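PDB 3QEC: putative carbohydrate binding protein from Pseudomonas aeruginosa, which probably binds sulfated carbohydrates such as heparin and may take part in sugar transport or biofilm formation. Local coordinates for residues A[31-34]-A[38-41]; A[24-29]-A[134-139]; A[18-23]-A[85-90]; A[97-102]-A[109-114]. All blocks are in the same frame, centred on the assembly; numbering follows the deposited sequence. Where two conformers were deposited one is given.

The protein is built from two beta sheets packed face to face, and the four contacts sample its hairpin, its interior and one end. Contacts 2 and 4 are core: each joins the sheet containing strand 24-33 to the sheet containing strand 107-120 through aliphatic and aromatic side chains alone, and their centres lie only about 8 Å apart. Contact 1 is a surface hairpin within the first sheet, held by backbone hydrogen bonds. Contact 3, also at the surface, ties the loop leading into strand 24-33 to the start of strand 89-92 with a weak arginine bond. Contacts 1 and 3 lie on opposite sides of the chain's centre, about 30 Å apart between centres.

Contact 1: A[31-34]-A[38-41]; sequences YLTS and AIQK
This is the end of a beta hairpin, in which strand 24-33 turns back through a short loop into strand 39-41. L32 and Q40 form the antiparallel hydrogen-bonded pair. Q40 N donates to L32 O at 2.9 Å, and the return bond from L32 N to Q40 O measures 3.1 Å. Nearer the turn, S34 N is hydrogen-bonded to A38 O, 2.7 Å away. Y31 with K41 and T33 with I39 are the non-hydrogen-bonded pairs, and their side chains share one face. There Y31 CD2 meets I39 CG2 at 3.7 Å, the branch methyl coming in obliquely to the ring. On that face, chi1 of 74° turns the Y31 ring so that CD2 lies beside I39.

L32 and Q40 occupy the other face, where both side chains touch W117 of strand 107-120. Q40 bends at chi2 (67°), and its NE2 gives a hydrogen bond to K41 O at 3.3 Å, tethering the side-chain amide to its own strand. S34 OG is hydrogen-bonded to E128 OE2 and S36 OG. Main-chain bonds therefore fix the register, while the side chains add one apolar contact on the Y31 face and leave the L32 face to pack against the neighbouring sheet.

Contact 2: A[24-29]-A[134-139]; sequences GVINGD and KLVTVS
I26 lays the end of its side chain against V138 and V136, bridging from strand 24-33 to strand 125-138. Its CD1 methyl does all the touching: it lies 4.0 Å from V138 CG2 and 4.2 Å from V136 CG2. Each valine thus offers a single methyl, and the isoleucine tip rests against both. The two valines are two residues apart on their strand, so both turn their side chains to the same side, while T137 between them points the other way.

The isoleucine reaches this far because its chain is extended beyond CB: chi2 of -179° carries CD1 away from the main chain toward the facing strand. On V138, chi1 of -177° sets CG1 anti to the backbone N and leaves CG2 beside that nitrogen, from where it meets CD1. The I26 and V138 side chains pass each other at a slant.

The strands belong to different sheets, so this is face-to-face packing in a beta sandwich and not strand pairing. I26 also touches F101 and I104 of strand 98-104, together with P143 and V146, while V136 packs on Y109 and I111. The backbone of I26 is hydrogen-bonded to the backbone of F101 within its own sheet. All three touching residues are buried, and methyl groups alone meet across this interface, so it rests on dispersion and the exclusion of water, without the directionality that polar bonds would impose.

Contact 3: A[18-23]-A[85-90]; sequences TQQVGE and ATYVRE
At one end of the two-sheet beta fold, the loop between helix 12-16 and strand 24-33 passes the segment that leads into strand 89-92. The polar link is a weak hydrogen bond from R89 NH2 to Q20 O, 3.2 Å long but bent to an N-H...O angle of 124°. The carbonyl oxygen sits at the edge of the guanidinium, in its plane. R89 spans the gap with a chain extended from CG to NE, and it also packs on I104 and P105.

The remaining approaches are loose and gather at the ring of Y87. T18 OG1 stands obliquely to this ring, 4.4 Å from Y87 CE1, while its own hydrogen bond goes to Y15 O. The Y87 ring also meets that of Y15, the planes at about 45°, and both T18 and Y87 touch P51 of strand 46-51.

The side chain of Q20 is less certain, because it has two conformers. In the one given, NE2 comes up to the edge of the Y87 ring, 4.1 Å from CE1, and appears to donate a hydrogen bond to T18 O. The R89 NH2 bond does not use that side chain, since its acceptor, Q20 O, is a backbone atom.

Contact 4: A[97-102]-A[109-114]; sequences GRFDFD and YYISSE
Side-chain torsions bring F99, F101 and I111 together between the sheets. In I111, chi1 of -170° swings CG1 anti to the backbone N, and a nearly extended chi2 pushes CD1 out toward strand 98-104. F99 answers with chi1 of 59°, its CG between the backbone N and the carbonyl carbon, whereas F101 at -69° has CG beside the backbone N.

The CD1 methyl of I111 then makes every contact from its side. It lies 3.5 Å from F99 CE1 and 3.8 Å from F99 CZ, the two side chains approaching from opposite directions. F101 CE1 is 4.0 Å from the same methyl, and there the side chains are set at an angle to each other. In both cases the methyl comes obliquely to the ring. F99 and F101 alternate with D100, so both rings hang from the inner face of their strand while the aspartate takes the outer one, where, in the conformer given, D100 OD1 is probably hydrogen-bonded to N27 ND2.

F101 CA and I111 CA are 10.8 Å apart, the spacing of facing sheets, and these apolar side chains bridge the interval. Around the trio, F101 and I111 both touch I26 of strand 24-33, while L49 and V47 of strand 46-51 pack against F101 and I111 respectively. On the far face of strand 107-120, Y110 and S112 meet helix 54-63 through M56, K57 and Y60.

Contact 1: A[31-34]-A[38-41]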
loop_
_atom_site.group_PDB
_atom_site.type_symbol
_atom_site.label_atom_id
_atom_site.label_comp_id
_atom_site.label_asym_id
_atom_site.label_seq_id
_atom_site.Cartn_x
_atom_site.Cartn_y
_atom_site.Cartn_z
ATOM N N TYR A 31 -10.648 0.236 1.969
ATOM C CA TYR A 31 -11.660 1.298 1.893
ATOM C C TYR A 31 -11.123 2.606 2.456
ATOM O O TYR A 31 -10.206 2.607 3.281
ATOM C CB TYR A 31 -12.991 0.911 2.580
ATOM C CG TYR A 31 -12.971 0.907 4.092
ATOM C CD1 TYR A 31 -12.546 -0.214 4.803
ATOM C CD2 TYR A 31 -13.446 1.998 4.817
ATOM C CE1 TYR A 31 -12.560 -0.234 6.200
ATOM C CE2 TYR A 31 -13.456 1.994 6.212
ATOM C CZ TYR A 31 -13.020 0.872 6.900
ATOM O OH TYR A 31 -13.054 0.883 8.275
ATOM N N LEU A 32 -11.699 3.721 1.993
ATOM C CA LEU A 32 -11.381 5.065 2.474
ATOM C C LEU A 32 -12.700 5.778 2.725
ATOM O O LEU A 32 -13.735 5.243 2.345
ATOM C CB LEU A 32 -10.453 5.829 1.495
ATOM C CG LEU A 32 -8.977 5.350 1.418
ATOM C CD1 LEU A 32 -8.169 6.220 0.478
ATOM C CD2 LEU A 32 -8.305 5.301 2.789
ATOM N N THR A 33 -12.694 6.926 3.417
ATOM C CA THR A 33 -13.934 7.657 3.725
ATOM C C THR A 33 -13.955 9.008 3.021
ATOM O O THR A 33 -12.966 9.728 3.051
ATOM C CB THR A 33 -14.088 7.850 5.257
ATOM O OG1 THR A 33 -14.043 6.587 5.913
ATOM C CG2 THR A 33 -15.372 8.549 5.638
ATOM N N SER A 34 -15.103 9.384 2.457
ATOM C CA SER A 34 -15.300 10.683 1.817
ATOM C C SER A 34 -15.273 11.812 2.868
ATOM O O SER A 34 -15.408 11.550 4.063
ATOM C CB SER A 34 -16.627 10.690 1.069
ATOM O OG SER A 34 -16.980 12.003 0.664
ATOM N N ALA A 38 -19.222 9.410 3.811
ATOM C CA ALA A 38 -19.564 8.180 3.087
ATOM C C ALA A 38 -18.348 7.285 2.897
ATOM O O ALA A 38 -17.284 7.771 2.531
ATOM C CB ALA A 38 -20.174 8.516 1.737
ATOM N N ILE A 39 -18.507 5.978 3.156
ATOM C CA ILE A 39 -17.454 4.967 2.995
ATOM C C ILE A 39 -17.355 4.573 1.516
ATOM O O ILE A 39 -18.374 4.409 0.847
ATOM C CB ILE A 39 -17.729 3.753 3.928
ATOM C CG1 ILE A 39 -17.497 4.172 5.413
ATOM C CG2 ILE A 39 -16.905 2.496 3.536
ATOM C CD1 ILE A 39 -17.702 3.081 6.523
ATOM N N GLN A 40 -16.132 4.463 1.000
ATOM C CA GLN A 40 -15.898 4.071 -0.386
ATOM C C GLN A 40 -14.983 2.841 -0.420
ATOM O O GLN A 40 -13.807 2.946 -0.085
ATOM C CB GLN A 40 -15.308 5.247 -1.191
ATOM C CG GLN A 40 -14.961 4.908 -2.649
ATOM C CD GLN A 40 -16.165 4.618 -3.517
ATOM O OE1 GLN A 40 -17.134 5.384 -3.565
ATOM N NE2 GLN A 40 -16.112 3.506 -4.236
ATOM N N LYS A 41 -15.533 1.679 -0.790
ATOM C CA LYS A 41 -14.784 0.417 -0.904
ATOM C C LYS A 41 -13.886 0.454 -2.142
ATOM O O LYS A 41 -14.281 1.011 -3.173
ATOM C CB LYS A 41 -15.738 -0.798 -0.976
ATOM C CG LYS A 41 -16.474 -1.073 0.331
ATOM C CD LYS A 41 -17.284 -2.353 0.256
ATOM C CE LYS A 41 -18.188 -2.560 1.449
ATOM N NZ LYS A 41 -19.077 -3.744 1.264
#

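Contact 2: A[24-29]-A[134-139]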
loop_
_atom_site.group_PDB
_atom_site.type_symbol
_atom_site.label_atom_id
_atom_site.label_comp_id
_atom_site.label_asym_id
_atom_site.label_seq_id
_atom_site.Cartn_x
_atom_site.Cartn_y
_atom_site.Cartn_z
ATOM N N GLY A 24 2.705 -18.329 4.546
ATOM C CA GLY A 24 1.774 -17.382 5.144
ATOM C C GLY A 24 0.642 -16.918 4.249
ATOM O O GLY A 24 0.812 -16.777 3.037
ATOM N N VAL A 25 -0.524 -16.685 4.865
ATOM C CA VAL A 25 -1.768 -16.221 4.238
ATOM C C VAL A 25 -2.141 -14.851 4.822
ATOM O O VAL A 25 -2.203 -14.714 6.041
ATOM C CB VAL A 25 -2.911 -17.267 4.465
ATOM C CG1 VAL A 25 -4.282 -16.684 4.142
ATOM C CG2 VAL A 25 -2.664 -18.540 3.669
ATOM N N ILE A 26 -2.378 -13.850 3.963
ATOM C CA ILE A 26 -2.805 -12.496 4.369
ATOM C C ILE A 26 -4.170 -12.225 3.739
ATOM O O ILE A 26 -4.350 -12.449 2.541
ATOM C CB ILE A 26 -1.765 -11.368 4.037
ATOM C CG1 ILE A 26 -0.444 -11.573 4.821
ATOM C CG2 ILE A 26 -2.347 -9.967 4.323
ATOM C CD1 ILE A 26 0.659 -10.487 4.599
ATOM N N ASN A 27 -5.133 -11.784 4.565
ATOM C CA ASN A 27 -6.500 -11.392 4.169
ATOM C C ASN A 27 -6.740 -9.976 4.597
ATOM O O ASN A 27 -6.257 -9.554 5.646
ATOM C CB ASN A 27 -7.572 -12.292 4.798
ATOM C CG ASN A 27 -7.307 -13.757 4.652
ATOM O OD1 ASN A 27 -6.836 -14.419 5.582
ATOM N ND2 ASN A 27 -7.596 -14.292 3.485
ATOM N N GLY A 28 -7.528 -9.254 3.836
ATOM C CA GLY A 28 -7.821 -7.892 4.228
ATOM C C GLY A 28 -8.918 -7.245 3.440
ATOM O O GLY A 28 -9.456 -7.838 2.502
ATOM N N ASP A 29 -9.212 -6.000 3.823
ATOM C CA ASP A 29 -10.243 -5.148 3.249
ATOM C C ASP A 29 -9.686 -3.775 3.004
ATOM O O ASP A 29 -8.944 -3.248 3.843
ATOM C CB ASP A 29 -11.462 -5.079 4.182
ATOM C CG ASP A 29 -12.169 -6.412 4.350
ATOM O OD1 ASP A 29 -12.843 -6.854 3.392
ATOM O OD2 ASP A 29 -12.051 -7.012 5.436
ATOM N N LYS A 134 0.183 0.575 5.461
ATOM C CA LYS A 134 0.304 0.038 6.823
ATOM C C LYS A 134 1.458 -0.966 6.909
ATOM O O LYS A 134 1.909 -1.496 5.875
ATOM C CB LYS A 134 -1.018 -0.650 7.250
ATOM C CG LYS A 134 -2.222 0.286 7.413
ATOM C CD LYS A 134 -2.200 1.025 8.746
ATOM C CE LYS A 134 -3.269 2.073 8.841
ATOM N NZ LYS A 134 -3.293 2.681 10.188
ATOM N N LEU A 135 1.925 -1.240 8.141
ATOM C CA LEU A 135 2.932 -2.260 8.423
ATOM C C LEU A 135 2.239 -3.584 8.780
ATOM O O LEU A 135 1.296 -3.573 9.588
ATOM C CB LEU A 135 3.845 -1.837 9.596
ATOM C CG LEU A 135 5.007 -0.850 9.342
ATOM C CD1 LEU A 135 5.452 -0.188 10.651
ATOM C CD2 LEU A 135 6.223 -1.548 8.679
ATOM N N VAL A 136 2.736 -4.733 8.239
ATOM C CA VAL A 136 2.215 -6.064 8.623
ATOM C C VAL A 136 3.421 -6.991 8.927
ATOM O O VAL A 136 4.366 -7.058 8.143
ATOM C CB VAL A 136 1.181 -6.695 7.626
ATOM C CG1 VAL A 136 1.687 -6.705 6.190
ATOM C CG2 VAL A 136 0.734 -8.089 8.067
ATOM N N THR A 137 3.387 -7.662 10.081
ATOM C CA THR A 137 4.408 -8.608 10.536
ATOM C C THR A 137 3.906 -10.047 10.339
ATOM O O THR A 137 2.745 -10.355 10.627
ATOM C CB THR A 137 4.783 -8.337 12.013
ATOM O OG1 THR A 137 5.273 -7.004 12.127
ATOM C CG2 THR A 137 5.865 -9.253 12.499
ATOM N N VAL A 138 4.790 -10.931 9.850
ATOM C CA VAL A 138 4.438 -12.329 9.608
ATOM C C VAL A 138 5.479 -13.211 10.286
ATOM O O VAL A 138 6.657 -13.095 9.959
ATOM C CB VAL A 138 4.284 -12.639 8.087
ATOM C CG1 VAL A 138 3.833 -14.087 7.853
ATOM C CG2 VAL A 138 3.312 -11.652 7.421
ATOM N N SER A 139 5.045 -14.063 11.241
ATOM C CA SER A 139 5.895 -15.001 11.993
ATOM C C SER A 139 5.543 -16.429 11.609
ATOM O O SER A 139 6.334 -17.105 10.950
ATOM C CB SER A 139 5.749 -14.784 13.495
ATOM O OG SER A 139 6.095 -13.443 13.804
#

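Contact 3: A[18-23]-A[85-90]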
loop_
_atom_site.group_PDB
_atom_site.type_symbol
_atom_site.label_atom_id
_atom_site.label_comp_id
_atom_site.label_asym_id
_atom_site.label_seq_id
_atom_site.Cartn_x
_atom_site.Cartn_y
_atom_site.Cartn_z
ATOM N N THR A 18 16.220 -10.820 3.867
ATOM C CA THR A 18 14.819 -11.256 3.909
ATOM C C THR A 18 14.620 -12.694 3.393
ATOM O O THR A 18 15.266 -13.108 2.430
ATOM C CB THR A 18 13.888 -10.288 3.133
ATOM O OG1 THR A 18 14.160 -10.352 1.739
ATOM C CG2 THR A 18 13.999 -8.860 3.602
ATOM N N GLN A 19 13.688 -13.437 4.018
ATOM C CA GLN A 19 13.257 -14.769 3.560
ATOM C C GLN A 19 12.373 -14.526 2.319
ATOM O O GLN A 19 11.503 -13.646 2.379
ATOM C CB GLN A 19 12.519 -15.512 4.680
ATOM C CG GLN A 19 13.428 -15.863 5.864
ATOM C CD GLN A 19 12.722 -16.704 6.888
ATOM O OE1 GLN A 19 12.003 -17.668 6.564
ATOM N NE2 GLN A 19 12.906 -16.348 8.154
ATOM N N GLN A 20 12.614 -15.233 1.190
ATOM C CA GLN A 20 11.928 -15.008 -0.088
ATOM C C GLN A 20 10.929 -16.137 -0.448
ATOM O O GLN A 20 10.328 -16.095 -1.529
ATOM C CB GLN A 20 12.989 -14.822 -1.206
ATOM C CG GLN A 20 13.682 -13.443 -1.163
ATOM C CD GLN A 20 15.156 -13.441 -1.526
ATOM O OE1 GLN A 20 15.564 -13.911 -2.601
ATOM N NE2 GLN A 20 15.985 -12.836 -0.662
ATOM N N VAL A 21 10.745 -17.140 0.450
ATOM C CA VAL A 21 9.858 -18.308 0.271
ATOM C C VAL A 21 9.024 -18.471 1.559
ATOM O O VAL A 21 9.487 -18.084 2.632
ATOM C CB VAL A 21 10.590 -19.609 -0.142
ATOM C CG1 VAL A 21 11.230 -19.452 -1.518
ATOM C CG2 VAL A 21 11.619 -20.057 0.905
ATOM N N GLY A 22 7.798 -18.977 1.455
ATOM C CA GLY A 22 6.942 -19.091 2.636
ATOM C C GLY A 22 5.584 -19.720 2.412
ATOM O O GLY A 22 5.263 -20.107 1.288
ATOM N N GLU A 23 4.778 -19.812 3.499
ATOM C CA GLU A 23 3.456 -20.455 3.564
ATOM C C GLU A 23 2.351 -19.542 4.138
ATOM O O GLU A 23 1.203 -19.970 4.225
ATOM C CB GLU A 23 3.526 -21.730 4.433
ATOM C CG GLU A 23 4.435 -22.833 3.904
ATOM C CD GLU A 23 3.899 -23.819 2.876
ATOM O OE1 GLU A 23 2.912 -23.506 2.169
ATOM O OE2 GLU A 23 4.508 -24.906 2.751
ATOM N N ALA A 85 11.590 -3.995 -7.536
ATOM C CA ALA A 85 10.435 -4.625 -8.185
ATOM C C ALA A 85 10.374 -6.153 -8.000
ATOM O O ALA A 85 9.282 -6.692 -7.855
ATOM C CB ALA A 85 10.412 -4.285 -9.665
ATOM N N THR A 86 11.528 -6.833 -7.958
ATOM C CA THR A 86 11.591 -8.291 -7.837
ATOM C C THR A 86 11.086 -8.793 -6.453
ATOM O O THR A 86 10.738 -9.966 -6.335
ATOM C CB THR A 86 13.000 -8.814 -8.190
ATOM O OG1 THR A 86 12.968 -10.236 -8.210
ATOM C CG2 THR A 86 14.074 -8.380 -7.226
ATOM N N TYR A 87 11.014 -7.904 -5.444
ATOM C CA TYR A 87 10.578 -8.200 -4.076
ATOM C C TYR A 87 9.102 -7.840 -3.813
ATOM O O TYR A 87 8.599 -8.135 -2.731
ATOM C CB TYR A 87 11.465 -7.433 -3.079
ATOM C CG TYR A 87 12.916 -7.854 -3.142
ATOM C CD1 TYR A 87 13.367 -8.980 -2.456
ATOM C CD2 TYR A 87 13.841 -7.129 -3.890
ATOM C CE1 TYR A 87 14.703 -9.380 -2.523
ATOM C CE2 TYR A 87 15.177 -7.526 -3.972
ATOM C CZ TYR A 87 15.601 -8.657 -3.293
ATOM O OH TYR A 87 16.918 -9.038 -3.360
ATOM N N VAL A 88 8.421 -7.201 -4.783
ATOM C CA VAL A 88 7.041 -6.740 -4.651
ATOM C C VAL A 88 6.075 -7.834 -5.057
ATOM O O VAL A 88 6.182 -8.375 -6.153
ATOM C CB VAL A 88 6.786 -5.431 -5.463
ATOM C CG1 VAL A 88 5.335 -4.967 -5.342
ATOM C CG2 VAL A 88 7.735 -4.319 -5.023
ATOM N N ARG A 89 5.122 -8.144 -4.166
ATOM C CA ARG A 89 4.020 -9.079 -4.390
ATOM C C ARG A 89 2.764 -8.243 -4.590
ATOM O O ARG A 89 2.672 -7.140 -4.052
ATOM C CB ARG A 89 3.876 -10.071 -3.234
ATOM C CG ARG A 89 4.886 -11.186 -3.289
ATOM C CD ARG A 89 4.958 -11.910 -1.968
ATOM N NE ARG A 89 5.841 -13.073 -2.031
ATOM C CZ ARG A 89 7.106 -13.058 -1.638
ATOM N NH1 ARG A 89 7.643 -11.944 -1.155
ATOM N NH2 ARG A 89 7.848 -14.156 -1.727
ATOM N N GLU A 90 1.811 -8.741 -5.369
ATOM C CA GLU A 90 0.634 -7.968 -5.732
ATOM C C GLU A 90 -0.653 -8.791 -5.729
ATOM O O GLU A 90 -0.647 -9.958 -6.106
ATOM C CB GLU A 90 0.876 -7.419 -7.142
ATOM C CG GLU A 90 0.054 -6.218 -7.542
ATOM C CD GLU A 90 0.453 -5.728 -8.917
ATOM O OE1 GLU A 90 1.470 -5.000 -9.003
ATOM O OE2 GLU A 90 -0.196 -6.135 -9.911
#

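Contact 4: A[97-102]-A[109-114]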
loop_
_atom_site.group_PDB
_atom_site.type_symbol
_atom_site.label_atom_id
_atom_site.label_comp_id
_atom_site.label_asym_id
_atom_site.label_seq_id
_atom_site.Cartn_x
_atom_site.Cartn_y
_atom_site.Cartn_z
ATOM N N GLY A 97 -14.046 -5.194 -2.097
ATOM C CA GLY A 97 -12.829 -4.600 -1.553
ATOM C C GLY A 97 -11.935 -5.555 -0.781
ATOM O O GLY A 97 -11.019 -5.107 -0.084
ATOM N N ARG A 98 -12.187 -6.875 -0.900
ATOM C CA ARG A 98 -11.411 -7.902 -0.204
ATOM C C ARG A 98 -10.243 -8.339 -1.062
ATOM O O ARG A 98 -10.414 -8.536 -2.264
ATOM C CB ARG A 98 -12.268 -9.134 0.179
ATOM C CG ARG A 98 -13.650 -8.809 0.769
ATOM C CD ARG A 98 -14.416 -10.053 1.183
ATOM N NE ARG A 98 -15.801 -10.041 0.699
ATOM C CZ ARG A 98 -16.242 -10.726 -0.356
ATOM N NH1 ARG A 98 -15.414 -11.500 -1.050
ATOM N NH2 ARG A 98 -17.516 -10.654 -0.717
ATOM N N PHE A 99 -9.054 -8.476 -0.441
ATOM C CA PHE A 99 -7.827 -8.948 -1.085
ATOM C C PHE A 99 -7.248 -10.138 -0.312
ATOM O O PHE A 99 -7.533 -10.301 0.877
ATOM C CB PHE A 99 -6.784 -7.821 -1.202
ATOM C CG PHE A 99 -6.339 -7.196 0.102
ATOM C CD1 PHE A 99 -5.355 -7.802 0.885
ATOM C CD2 PHE A 99 -6.865 -5.974 0.522
ATOM C CE1 PHE A 99 -4.944 -7.226 2.088
ATOM C CE2 PHE A 99 -6.440 -5.386 1.718
ATOM C CZ PHE A 99 -5.477 -6.012 2.491
ATOM N N ASP A 100 -6.429 -10.956 -0.989
ATOM C CA ASP A 100 -5.802 -12.144 -0.415
ATOM C C ASP A 100 -4.397 -12.337 -0.993
ATOM O O ASP A 100 -4.200 -12.108 -2.185
ATOM C CB ASP A 100 -6.667 -13.403 -0.692
ATOM C CG ASP A 100 -8.104 -13.313 -0.205
ATOM O OD1 ASP A 100 -8.345 -13.605 0.982
ATOM O OD2 ASP A 100 -8.978 -12.907 -1.002
ATOM N N PHE A 101 -3.440 -12.776 -0.164
ATOM C CA PHE A 101 -2.071 -13.107 -0.547
ATOM C C PHE A 101 -1.778 -14.498 -0.046
ATOM O O PHE A 101 -2.251 -14.867 1.031
ATOM C CB PHE A 101 -1.050 -12.115 0.019
ATOM C CG PHE A 101 -1.062 -10.717 -0.553
ATOM C CD1 PHE A 101 -1.857 -9.721 0.016
ATOM C CD2 PHE A 101 -0.211 -10.370 -1.601
ATOM C CE1 PHE A 101 -1.840 -8.411 -0.486
ATOM C CE2 PHE A 101 -0.190 -9.058 -2.101
ATOM C CZ PHE A 101 -1.009 -8.087 -1.543
ATOM N N ASP A 102 -1.020 -15.283 -0.818
ATOM C CA ASP A 102 -0.666 -16.644 -0.437
ATOM C C ASP A 102 0.862 -16.810 -0.483
ATOM O O ASP A 102 1.549 -15.992 -1.106
ATOM C CB ASP A 102 -1.390 -17.668 -1.335
ATOM C CG ASP A 102 -1.079 -17.553 -2.811
ATOM O OD1 ASP A 102 -0.004 -18.064 -3.236
ATOM O OD2 ASP A 102 -1.901 -16.953 -3.546
ATOM N N TYR A 109 6.559 -6.263 6.522
ATOM C CA TYR A 109 6.160 -5.698 5.236
ATOM C C TYR A 109 5.402 -4.399 5.314
ATOM O O TYR A 109 4.796 -4.073 6.342
ATOM C CB TYR A 109 5.213 -6.700 4.514
ATOM C CG TYR A 109 5.789 -8.078 4.268
ATOM C CD1 TYR A 109 5.746 -9.059 5.253
ATOM C CD2 TYR A 109 6.340 -8.417 3.034
ATOM C CE1 TYR A 109 6.288 -10.322 5.037
ATOM C CE2 TYR A 109 6.878 -9.680 2.804
ATOM C CZ TYR A 109 6.863 -10.624 3.814
ATOM O OH TYR A 109 7.395 -11.864 3.600
ATOM N N TYR A 110 5.381 -3.691 4.176
ATOM C CA TYR A 110 4.512 -2.558 3.884
ATOM C C TYR A 110 3.429 -3.110 3.002
ATOM O O TYR A 110 3.734 -3.807 2.031
ATOM C CB TYR A 110 5.231 -1.371 3.190
ATOM C CG TYR A 110 6.047 -0.505 4.122
ATOM C CD1 TYR A 110 5.449 0.179 5.178
ATOM C CD2 TYR A 110 7.422 -0.369 3.954
ATOM C CE1 TYR A 110 6.207 0.940 6.066
ATOM C CE2 TYR A 110 8.193 0.368 4.854
ATOM C CZ TYR A 110 7.579 1.041 5.891
ATOM O OH TYR A 110 8.339 1.792 6.755
ATOM N N ILE A 111 2.172 -2.887 3.371
ATOM C CA ILE A 111 1.013 -3.278 2.558
ATOM C C ILE A 111 0.405 -1.918 2.133
ATOM O O ILE A 111 0.178 -1.055 2.987
ATOM C CB ILE A 111 0.079 -4.292 3.270
ATOM C CG1 ILE A 111 -0.983 -4.876 2.306
ATOM C CG2 ILE A 111 -0.495 -3.764 4.612
ATOM C CD1 ILE A 111 -1.646 -6.173 2.833
ATOM N N SER A 112 0.331 -1.666 0.821
ATOM C CA SER A 112 -0.008 -0.353 0.281
ATOM C C SER A 112 -0.931 -0.396 -0.938
ATOM O O SER A 112 -0.791 -1.271 -1.797
ATOM C CB SER A 112 1.287 0.363 -0.118
ATOM O OG SER A 112 1.087 1.739 -0.405
ATOM N N SER A 113 -1.824 0.610 -1.040
ATOM C CA SER A 113 -2.769 0.773 -2.148
ATOM C C SER A 113 -3.083 2.257 -2.413
ATOM O O SER A 113 -2.714 3.127 -1.616
ATOM C CB SER A 113 -4.063 0.014 -1.869
ATOM O OG SER A 113 -4.802 -0.172 -3.065
ATOM N N GLU A 114 -3.741 2.532 -3.551
ATOM C CA GLU A 114 -4.184 3.862 -3.957
ATOM C C GLU A 114 -5.643 3.769 -4.396
ATOM O O GLU A 114 -5.981 3.016 -5.311
ATOM C CB GLU A 114 -3.288 4.445 -5.061
ATOM C CG GLU A 114 -3.731 5.810 -5.572
ATOM C CD GLU A 114 -2.684 6.665 -6.264
ATOM O OE1 GLU A 114 -1.493 6.282 -6.279
ATOM O OE2 GLU A 114 -3.053 7.756 -6.748
#